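Local structure of probable fatty acyl-CoA transferase Rv3272 (Mycobacterium tuberculosis, 5YX6) at residues Asp11-Leu16 against Ala188-Arg193; Val98-Phe103 against Gln184-Ala189. The protein probably transfers coenzyme A in fatty acid metabolism as a family III CoA-transferase, binding fatty acyl-CoAs of various chain lengths, palmitoyl-CoA most tightly. All blocks are in the same frame, centred on the assembly; numbering follows the deposited sequence.

Contact 1: residues Asp11-Leu16 against Ala188-Arg193; sequences DGFRVL and AALLHR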
loop_
_atom_site.group_PDB
_atom_site.type_symbol
_atom_site.label_atom_id
_atom_site.label_comp_id
_atom_site.label_asym_id
_atom_site.label_seq_id
_atom_site.Cartn_x
_atom_site.Cartn_y
_atom_site.Cartn_z
ATOM N N ASP A 11 3.510 -24.315 1.843
ATOM C CA ASP A 11 3.463 -25.655 1.242
ATOM C C ASP A 11 2.298 -26.466 1.798
ATOM O O ASP A 11 2.080 -26.507 3.010
ATOM C CB ASP A 11 4.763 -26.435 1.480
ATOM C CG ASP A 11 5.938 -25.872 0.700
ATOM O OD1 ASP A 11 5.700 -25.162 -0.307
ATOM O OD2 ASP A 11 7.098 -26.173 1.073
ATOM N N GLY A 12 1.534 -27.082 0.905
ATOM C CA GLY A 12 0.440 -27.931 1.319
ATOM C C GLY A 12 -0.900 -27.227 1.420
ATOM O O GLY A 12 -1.931 -27.890 1.480
ATOM N N PHE A 13 -0.907 -25.894 1.429
ATOM C CA PHE A 13 -2.169 -25.151 1.507
ATOM C C PHE A 13 -2.782 -24.945 0.124
ATOM O O PHE A 13 -2.085 -24.601 -0.833
ATOM C CB PHE A 13 -1.974 -23.788 2.173
ATOM C CG PHE A 13 -1.702 -23.858 3.645
ATOM C CD1 PHE A 13 -2.185 -24.904 4.408
ATOM C CD2 PHE A 13 -0.964 -22.872 4.267
ATOM C CE1 PHE A 13 -1.927 -24.961 5.770
ATOM C CE2 PHE A 13 -0.716 -22.919 5.617
ATOM C CZ PHE A 13 -1.195 -23.965 6.372
ATOM N N ARG A 14 -4.094 -25.114 0.035
ATOM C CA ARG A 14 -4.790 -24.933 -1.228
ATOM C C ARG A 14 -5.723 -23.728 -1.165
ATOM O O ARG A 14 -6.505 -23.580 -0.228
ATOM C CB ARG A 14 -5.575 -26.197 -1.595
ATOM C CG ARG A 14 -6.470 -26.015 -2.812
ATOM C CD ARG A 14 -7.063 -27.318 -3.241
ATOM N NE ARG A 14 -6.027 -28.214 -3.733
ATOM C CZ ARG A 14 -6.249 -29.462 -4.137
ATOM N NH1 ARG A 14 -7.481 -29.955 -4.122
ATOM N NH2 ARG A 14 -5.242 -30.212 -4.570
ATOM N N VAL A 15 -5.632 -22.867 -2.170
ATOM C CA VAL A 15 -6.435 -21.655 -2.217
ATOM C C VAL A 15 -7.329 -21.664 -3.447
ATOM O O VAL A 15 -6.867 -21.926 -4.551
ATOM C CB VAL A 15 -5.544 -20.394 -2.235
ATOM C CG1 VAL A 15 -6.393 -19.132 -2.272
ATOM C CG2 VAL A 15 -4.589 -20.389 -1.032
ATOM N N LEU A 16 -8.610 -21.387 -3.244
ATOM C CA LEU A 16 -9.566 -21.227 -4.337
ATOM C C LEU A 16 -9.769 -19.750 -4.640
ATOM O O LEU A 16 -10.383 -19.041 -3.844
ATOM C CB LEU A 16 -10.902 -21.867 -3.976
ATOM C CG LEU A 16 -11.140 -23.249 -4.560
ATOM C CD1 LEU A 16 -10.025 -24.173 -4.110
ATOM C CD2 LEU A 16 -12.518 -23.774 -4.148
ATOM N N ALA A 188 -2.745 -13.957 8.517
ATOM C CA ALA A 188 -3.169 -13.892 9.910
ATOM C C ALA A 188 -4.177 -14.999 10.203
ATOM O O ALA A 188 -4.069 -15.698 11.214
ATOM C CB ALA A 188 -3.758 -12.526 10.232
ATOM N N ALA A 189 -5.135 -15.175 9.297
ATOM C CA ALA A 189 -6.152 -16.208 9.458
ATOM C C ALA A 189 -5.551 -17.619 9.480
ATOM O O ALA A 189 -5.953 -18.450 10.281
ATOM C CB ALA A 189 -7.186 -16.095 8.355
ATOM N N LEU A 190 -4.596 -17.882 8.596
ATOM C CA LEU A 190 -3.915 -19.169 8.551
ATOM C C LEU A 190 -3.178 -19.456 9.862
ATOM O O LEU A 190 -3.112 -20.597 10.312
ATOM C CB LEU A 190 -2.937 -19.212 7.378
ATOM C CG LEU A 190 -3.589 -19.338 6.002
ATOM C CD1 LEU A 190 -2.540 -19.133 4.918
ATOM C CD2 LEU A 190 -4.300 -20.687 5.835
ATOM N N LEU A 191 -2.620 -18.408 10.457
ATOM C CA LEU A 191 -1.904 -18.523 11.720
ATOM C C LEU A 191 -2.888 -18.750 12.854
ATOM O O LEU A 191 -2.651 -19.567 13.739
ATOM C CB LEU A 191 -1.092 -17.263 11.977
ATOM C CG LEU A 191 0.131 -17.226 12.886
ATOM C CD1 LEU A 191 1.040 -18.446 12.754
ATOM C CD2 LEU A 191 0.888 -15.946 12.557
ATOM N N HIS A 192 -4.011 -18.040 12.791
ATOM C CA HIS A 192 -5.067 -18.164 13.789
ATOM C C HIS A 192 -5.519 -19.614 13.831
ATOM O O HIS A 192 -5.662 -20.205 14.898
ATOM C CB HIS A 192 -6.243 -17.236 13.445
ATOM C CG HIS A 192 -7.170 -16.943 14.584
ATOM N ND1 HIS A 192 -6.766 -16.943 15.904
ATOM C CD2 HIS A 192 -8.488 -16.631 14.600
ATOM C CE1 HIS A 192 -7.791 -16.642 16.677
ATOM N NE2 HIS A 192 -8.851 -16.448 15.910
ATOM N N ARG A 193 -5.739 -20.182 12.652
ATOM C CA ARG A 193 -6.173 -21.563 12.546
ATOM C C ARG A 193 -5.093 -22.508 13.075
ATOM O O ARG A 193 -5.369 -23.405 13.870
ATOM C CB ARG A 193 -6.522 -21.905 11.095
ATOM C CG ARG A 193 -7.292 -23.203 10.953
ATOM C CD ARG A 193 -7.549 -23.532 9.506
ATOM N NE ARG A 193 -6.301 -23.769 8.790
ATOM C CZ ARG A 193 -6.228 -24.307 7.578
ATOM N NH1 ARG A 193 -7.338 -24.647 6.934
ATOM N NH2 ARG A 193 -5.047 -24.493 7.004
#
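Where the first strand of the Rossmann-fold domain begins, Phe13 leans its ring against helix 173-196, meeting Leu190 and Arg193 one helical turn apart. Leu190 lies over one face of the ring: its CD2 stands 4.2 Å above the ring plane, displaced toward the rim, while its CD1 comes 4.1 Å from CD2 of Phe13. The ring reaches the helix because its CG lies beside the backbone N, anti to the carbonyl carbon (chi1 -71°). A flat aromatic side chain suits this place, since it can accept a branched aliphatic group on its face and still approach a guanidinium farther round; leucine, in turn, covers the ring from a buried helix position.

That second neighbour is the NH2 end of Arg193, 3.4 Å from CE1 of Phe13. The guanidinium turns its edge to the ring, and the two planes stand 64° apart, so the groups are far from stacked. Arg193 extends from the helix with CG anti to its backbone N, then bends at chi3 (64°), which brings the planar end round to the phenyl. Its polar end is bound elsewhere, and arginine's long chain suits it to reach there: NH2 forms a salt bridge with Asp97 and NH1 a hydrogen bond with the carbonyl O of Asn124. These two partners hold the guanidinium in place beside Phe13, and Arg193 and Asn124 also line the pocket that holds benzamidine in this crystal. In the second subunit, Arg195 makes a cation-pi contact with Phe13.

Only Phe13 of residues 11-16 touches the 188-193 segment of the helix. Just beyond it, strand 14-17 runs between strands 37-42 and 98-101 of the parallel sheet, while Leu190 also packs on Ile126 of strand 126-131.

Contact 2: residues Val98-Phe103 against Gln184-Ala189; sequences VVLEAF and QAVLAA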
loop_
_atom_site.group_PDB
_atom_site.type_symbol
_atom_site.label_atom_id
_atom_site.label_comp_id
_atom_site.label_asym_id
_atom_site.label_seq_id
_atom_site.Cartn_x
_atom_site.Cartn_y
_atom_site.Cartn_z
ATOM N N VAL A 98 -8.363 -22.104 1.929
ATOM C CA VAL A 98 -8.813 -20.719 1.784
ATOM C C VAL A 98 -9.693 -20.529 0.549
ATOM O O VAL A 98 -9.423 -21.089 -0.512
ATOM C CB VAL A 98 -7.627 -19.738 1.680
ATOM C CG1 VAL A 98 -8.119 -18.318 1.575
ATOM C CG2 VAL A 98 -6.682 -19.877 2.876
ATOM N N VAL A 99 -10.748 -19.740 0.699
ATOM C CA VAL A 99 -11.455 -19.188 -0.446
ATOM C C VAL A 99 -11.235 -17.669 -0.513
ATOM O O VAL A 99 -11.423 -16.971 0.487
ATOM C CB VAL A 99 -12.967 -19.511 -0.381
ATOM C CG1 VAL A 99 -13.745 -18.670 -1.382
ATOM C CG2 VAL A 99 -13.186 -20.987 -0.628
ATOM N N LEU A 100 -10.819 -17.174 -1.681
ATOM C CA LEU A 100 -10.691 -15.737 -1.953
ATOM C C LEU A 100 -11.785 -15.297 -2.896
ATOM O O LEU A 100 -11.933 -15.862 -3.982
ATOM C CB LEU A 100 -9.349 -15.385 -2.587
ATOM C CG LEU A 100 -8.045 -15.595 -1.839
ATOM C CD1 LEU A 100 -6.903 -15.066 -2.680
ATOM C CD2 LEU A 100 -8.130 -14.863 -0.523
ATOM N N GLU A 101 -12.560 -14.298 -2.494
ATOM C CA GLU A 101 -13.637 -13.803 -3.347
ATOM C C GLU A 101 -13.709 -12.272 -3.414
ATOM O O GLU A 101 -13.522 -11.596 -2.405
ATOM C CB GLU A 101 -14.960 -14.374 -2.847
ATOM C CG GLU A 101 -16.160 -13.822 -3.561
ATOM C CD GLU A 101 -16.851 -12.712 -2.794
ATOM O OE1 GLU A 101 -16.912 -12.791 -1.546
ATOM O OE2 GLU A 101 -17.345 -11.771 -3.447
ATOM N N ALA A 102 -14.009 -11.734 -4.597
ATOM C CA ALA A 102 -14.048 -10.287 -4.799
ATOM C C ALA A 102 -15.229 -9.818 -5.660
ATOM O O ALA A 102 -15.134 -8.804 -6.352
ATOM C CB ALA A 102 -12.739 -9.811 -5.410
ATOM N N PHE A 103 -16.333 -10.552 -5.627
ATOM C CA PHE A 103 -17.549 -10.079 -6.271
ATOM C C PHE A 103 -18.144 -8.990 -5.396
ATOM O O PHE A 103 -17.716 -8.810 -4.255
ATOM C CB PHE A 103 -18.564 -11.209 -6.470
ATOM C CG PHE A 103 -18.066 -12.330 -7.334
ATOM C CD1 PHE A 103 -17.610 -12.084 -8.616
ATOM C CD2 PHE A 103 -18.060 -13.634 -6.859
ATOM C CE1 PHE A 103 -17.147 -13.109 -9.410
ATOM C CE2 PHE A 103 -17.598 -14.669 -7.647
ATOM C CZ PHE A 103 -17.141 -14.404 -8.926
ATOM N N GLN A 184 -2.029 -10.168 3.750
ATOM C CA GLN A 184 -1.747 -10.067 5.176
ATOM C C GLN A 184 -2.866 -10.725 5.998
ATOM O O GLN A 184 -2.611 -11.535 6.896
ATOM C CB GLN A 184 -1.576 -8.596 5.563
ATOM C CG GLN A 184 -1.559 -8.300 7.049
ATOM C CD GLN A 184 -1.903 -6.850 7.347
ATOM O OE1 GLN A 184 -2.964 -6.544 7.897
ATOM N NE2 GLN A 184 -1.006 -5.945 6.979
ATOM N N ALA A 185 -4.107 -10.404 5.657
ATOM C CA ALA A 185 -5.243 -10.897 6.416
ATOM C C ALA A 185 -5.442 -12.407 6.263
ATOM O O ALA A 185 -5.818 -13.086 7.210
ATOM C CB ALA A 185 -6.483 -10.162 6.001
ATOM N N VAL A 186 -5.172 -12.937 5.076
ATOM C CA VAL A 186 -5.208 -14.377 4.890
ATOM C C VAL A 186 -4.130 -15.046 5.745
ATOM O O VAL A 186 -4.381 -16.052 6.401
ATOM C CB VAL A 186 -5.012 -14.762 3.411
ATOM C CG1 VAL A 186 -4.685 -16.229 3.289
ATOM C CG2 VAL A 186 -6.269 -14.411 2.587
ATOM N N LEU A 187 -2.933 -14.469 5.752
ATOM C CA LEU A 187 -1.828 -15.015 6.529
ATOM C C LEU A 187 -2.161 -15.045 8.023
ATOM O O LEU A 187 -1.912 -16.047 8.708
ATOM C CB LEU A 187 -0.568 -14.198 6.284
ATOM C CG LEU A 187 0.484 -14.649 5.267
ATOM C CD1 LEU A 187 0.031 -15.816 4.416
ATOM C CD2 LEU A 187 0.940 -13.469 4.398
ATOM N N ALA A 188 -2.745 -13.957 8.517
ATOM C CA ALA A 188 -3.169 -13.892 9.910
ATOM C C ALA A 188 -4.177 -14.999 10.203
ATOM O O ALA A 188 -4.069 -15.698 11.214
ATOM C CB ALA A 188 -3.758 -12.526 10.232
ATOM N N ALA A 189 -5.135 -15.175 9.297
ATOM C CA ALA A 189 -6.152 -16.208 9.458
ATOM C C ALA A 189 -5.551 -17.619 9.480
ATOM O O ALA A 189 -5.953 -18.450 10.281
ATOM C CB ALA A 189 -7.186 -16.095 8.355
#
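Val186 fits one methyl against each of two residues of strand 98-101, Val98 and Leu100, joining helix 173-196 to the parallel sheet of the Rossmann-fold domain. The tighter meeting is with Leu100, whose CD2 comes 3.7 Å from CG2 of Val186, the two side chains crossing at about a right angle. Leu100 has the length to reach across, although its bond from CA to CB is not aimed at the helix. Val98 does point toward it, and the fit there is looser, with CG2 4.2 Å from CG1 of Val186. The branching at CB suits Val186 to this double role: CG1 lies anti to the backbone N (chi1 165°) and CG2 beside it, so the methyls diverge toward different partners.

Within these two segments the packing stops at Leu100. Ala102 and Phe103, both partly exposed, make no contact with residues 184-189, and a weak hydrogen bond runs from Phe103 N to Glu101 OE2 (2.7 Å, 123°). Glu101 OE1 meanwhile pairs with Arg129. Across the interface itself only aliphatic carbons meet, which implies that burial of apolar surface and van der Waals contact hold helix to strand here, without directional polar bonds.

Contacts 1 and 2 both set helix 173-196 against the parallel sheet, using successive turns that share Ala188 and Ala189, and their centres lie about 9 Å apart. Strands 14-17 and 98-101 are neighbours, joined by probable backbone hydrogen bonds between Leu16 N and Val98 O and between Leu100 N and Leu16 O, while Leu190 packs on Val98 and links the two patches. Contact 2 is wholly buried and aliphatic. Contact 1 is largely buried too, but Phe13 and the partly exposed Arg193 give it an aromatic and cationic character, with Asp97 as the charge partner. The helix also meets the second subunit along both segments, so it lies between its own sheet and the dimer partner.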